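Local coordinates for putative uncharacterized protein smu.1604c (Streptococcus mutans, PDB 3L9F) that probably acts as a PadR-family transcription regulator, binding DNA through a winged-helix domain and pairing with a second copy of itself, at residues A[42-47]-A[57-62]. Numbering follows the deposited sequence.
Sequences LGILSK and DILQNQ
I44 and I58 pack flank to flank where the last turn of helix 37-44 meets helix 52-62, two helices of the winged-helix domain characteristic of PadR regulators. Both side chains have the same shape, with CG1 beside the backbone N and anti to the carbonyl carbon (chi1 -72° in I44, -67° in I58), which leaves CG2 anti to N, and they run antiparallel alongside one another. Each therefore lays its long branch against the other's short one: I44 CD1 lies 3.8 Å from I58 CG2, and I44 CG2 meets I58 CD1 at the same separation of 3.8 Å. This double contact is the tight part, and L63 touches both isoleucines. I44 CD1 also comes within 4.4 Å of L59 CB, a looser touch. L59 also touches M73, and its side chain is about 8 Å from that of D68, a magnesium-binding residue of this protein, although no ion is bound to this chain in the model.

Between 42-47 and 57-62 the contact is purely apolar, with the CA atoms of I44 and I58 7.8 Å apart. I44 is buried, whereas I58 is partly exposed and its helix turns D57 and Q60 to solvent. Beyond buried L45 the chain comes out to the surface: S46 is partly exposed and K47 exposed, making a weak hydrogen bond to N138 of the second subunit. What pins that turn is the carbonyl of G43, whose O accepts both S46 N at 3.1 Å and the hydroxyl S46 OG at 2.8 Å, the latter tilted 19° from the carbonyl plane.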
ATOM      1  N   LEU A  42     -17.569  -0.909  -6.944  1.00 11.77           N
ATOM      2  CA  LEU A  42     -18.684  -1.821  -7.185  1.00 11.53           C
ATOM      3  C   LEU A  42     -19.086  -2.508  -5.894  1.00 14.21           C
ATOM      4  O   LEU A  42     -20.274  -2.725  -5.644  1.00 12.33           O
ATOM      5  CB  LEU A  42     -18.325  -2.869  -8.233  1.00 13.87           C
ATOM      6  CG  LEU A  42     -18.334  -2.318  -9.648  1.00 10.90           C
ATOM      7  CD1 LEU A  42     -17.883  -3.415 -10.617  1.00 12.36           C
ATOM      8  CD2 LEU A  42     -19.736  -1.824  -9.980  1.00 12.43           C
ATOM      9  N   GLY A  43     -18.093  -2.862  -5.084  1.00 12.81           N
ATOM     10  CA  GLY A  43     -18.365  -3.415  -3.766  1.00 12.35           C
ATOM     11  C   GLY A  43     -19.203  -2.481  -2.903  1.00 12.39           C
ATOM     12  O   GLY A  43     -20.194  -2.903  -2.284  1.00 10.96           O
ATOM     13  N   ILE A  44     -18.807  -1.211  -2.858  1.00 10.42           N
ATOM     14  CA  ILE A  44     -19.535  -0.212  -2.081  1.00 11.42           C
ATOM     15  C   ILE A  44     -20.963  -0.059  -2.585  1.00 13.44           C
ATOM     16  O   ILE A  44     -21.894   0.094  -1.794  1.00 14.05           O
ATOM     17  CB  ILE A  44     -18.827   1.151  -2.130  1.00 13.59           C
ATOM     18  CG1 ILE A  44     -17.552   1.106  -1.295  1.00 13.07           C
ATOM     19  CG2 ILE A  44     -19.743   2.252  -1.631  1.00 11.04           C
ATOM     20  CD1 ILE A  44     -16.661   2.283  -1.501  1.00 10.36           C
ATOM     21  N   LEU A  45     -21.135  -0.139  -3.902  1.00 11.83           N
ATOM     22  CA  LEU A  45     -22.457   0.016  -4.506  1.00 14.01           C
ATOM     23  C   LEU A  45     -23.247  -1.292  -4.595  1.00 17.57           C
ATOM     24  O   LEU A  45     -24.353  -1.311  -5.124  1.00 17.49           O
ATOM     25  CB  LEU A  45     -22.337   0.645  -5.897  1.00 13.99           C
ATOM     26  CG  LEU A  45     -21.859   2.093  -5.895  1.00 12.66           C
ATOM     27  CD1 LEU A  45     -21.640   2.588  -7.317  1.00 10.57           C
ATOM     28  CD2 LEU A  45     -22.887   2.962  -5.171  1.00 14.43           C
ATOM     29  N   SER A  46     -22.712  -2.392  -4.077  1.00 14.25           N
ATOM     30  CA  SER A  46     -23.430  -3.656  -4.243  1.00 13.16           C
ATOM     31  C   SER A  46     -24.794  -3.649  -3.557  1.00 18.66           C
ATOM     32  O   SER A  46     -25.770  -4.140  -4.117  1.00 20.76           O
ATOM     33  CB  SER A  46     -22.601  -4.859  -3.773  1.00 16.63           C
ATOM     34  OG  SER A  46     -22.306  -4.768  -2.393  1.00 27.23           O
ATOM     35  N   LYS A  47     -24.858  -3.087  -2.352  1.00 19.92           N
ATOM     36  CA  LYS A  47     -26.061  -3.188  -1.523  1.00 24.21           C
ATOM     37  C   LYS A  47     -26.970  -1.956  -1.521  1.00 24.12           C
ATOM     38  O   LYS A  47     -28.135  -2.056  -1.131  1.00 27.88           O
ATOM     39  CB  LYS A  47     -25.687  -3.521  -0.076  1.00 28.04           C
ATOM     40  CG  LYS A  47     -25.109  -4.908   0.136  1.00 34.62           C
ATOM     41  CD  LYS A  47     -24.744  -5.092   1.604  1.00 41.04           C
ATOM     42  CE  LYS A  47     -24.031  -6.410   1.857  1.00 53.37           C
ATOM     43  NZ  LYS A  47     -23.693  -6.579   3.300  1.00 50.91           N
ATOM     44  N   ASP A  57     -17.174   9.186   1.456  1.00 11.63           N
ATOM     45  CA  ASP A  57     -17.108   9.043   2.905  1.00 10.59           C
ATOM     46  C   ASP A  57     -16.699   7.608   3.252  1.00  9.23           C
ATOM     47  O   ASP A  57     -15.798   7.388   4.068  1.00 10.46           O
ATOM     48  CB  ASP A  57     -18.468   9.390   3.521  1.00  9.69           C
ATOM     49  CG  ASP A  57     -18.440   9.490   5.039  1.00 14.19           C
ATOM     50  OD1 ASP A  57     -17.380   9.289   5.669  1.00 14.94           O
ATOM     51  OD2 ASP A  57     -19.511   9.787   5.604  1.00 12.33           O
ATOM     52  N   ILE A  58     -17.354   6.637   2.618  1.00  8.92           N
ATOM     53  CA  ILE A  58     -17.048   5.229   2.861  1.00  9.77           C
ATOM     54  C   ILE A  58     -15.595   4.925   2.513  1.00  9.20           C
ATOM     55  O   ILE A  58     -14.880   4.340   3.312  1.00 10.49           O
ATOM     56  CB  ILE A  58     -17.966   4.307   2.070  1.00  9.32           C
ATOM     57  CG1 ILE A  58     -19.393   4.442   2.621  1.00  8.30           C
ATOM     58  CG2 ILE A  58     -17.476   2.851   2.160  1.00  8.43           C
ATOM     59  CD1 ILE A  58     -20.462   3.828   1.762  1.00  8.52           C
ATOM     60  N   LEU A  59     -15.171   5.332   1.324  1.00 10.79           N
ATOM     61  CA  LEU A  59     -13.816   5.019   0.867  1.00 13.07           C
ATOM     62  C   LEU A  59     -12.753   5.710   1.718  1.00 17.85           C
ATOM     63  O   LEU A  59     -11.799   5.062   2.156  1.00 13.81           O
ATOM     64  CB  LEU A  59     -13.644   5.379  -0.611  1.00 13.95           C
ATOM     65  CG  LEU A  59     -12.334   4.920  -1.238  1.00 25.36           C
ATOM     66  CD1 LEU A  59     -12.336   3.395  -1.342  1.00 23.03           C
ATOM     67  CD2 LEU A  59     -12.171   5.557  -2.603  1.00 29.61           C
ATOM     68  N   GLN A  60     -12.916   7.009   1.971  1.00 11.60           N
ATOM     69  CA  GLN A  60     -11.928   7.750   2.759  1.00 11.84           C
ATOM     70  C   GLN A  60     -11.936   7.404   4.239  1.00 14.28           C
ATOM     71  O   GLN A  60     -10.884   7.344   4.863  1.00 17.01           O
ATOM     72  CB  GLN A  60     -12.118   9.263   2.616  1.00 12.54           C
ATOM     73  CG  GLN A  60     -11.965   9.776   1.199  1.00 18.50           C
ATOM     74  CD  GLN A  60     -10.576   9.516   0.651  1.00 24.58           C
ATOM     75  OE1 GLN A  60      -9.576   9.906   1.257  1.00 33.06           O
ATOM     76  NE2 GLN A  60     -10.505   8.857  -0.495  1.00 28.86           N
ATOM     77  N   ASN A  61     -13.118   7.188   4.807  1.00 11.44           N
ATOM     78  CA  ASN A  61     -13.238   7.124   6.263  1.00 12.46           C
ATOM     79  C   ASN A  61     -13.552   5.751   6.839  1.00 15.21           C
ATOM     80  O   ASN A  61     -13.315   5.507   8.018  1.00 30.92           O
ATOM     81  CB  ASN A  61     -14.267   8.140   6.754  1.00 14.99           C
ATOM     82  CG  ASN A  61     -13.912   9.561   6.364  1.00 20.10           C
ATOM     83  OD1 ASN A  61     -14.756  10.311   5.862  1.00 20.90           O
ATOM     84  ND2 ASN A  61     -12.652   9.935   6.569  1.00 13.11           N
ATOM     85  N   GLN A  62     -14.097   4.858   6.022  1.00 10.63           N
ATOM     86  CA  GLN A  62     -14.492   3.559   6.534  1.00  8.96           C
ATOM     87  C   GLN A  62     -13.575   2.446   6.049  1.00 16.00           C
ATOM     88  O   GLN A  62     -13.145   1.607   6.835  1.00 14.41           O
ATOM     89  CB  GLN A  62     -15.936   3.243   6.144  1.00 10.72           C
ATOM     90  CG  GLN A  62     -16.956   4.191   6.771  1.00 12.64           C
ATOM     91  CD  GLN A  62     -18.371   3.656   6.651  1.00 15.54           C
ATOM     92  OE1 GLN A  62     -18.670   2.871   5.748  1.00 16.60           O
ATOM     93  NE2 GLN A  62     -19.240   4.048   7.579  1.00 16.16           N
TER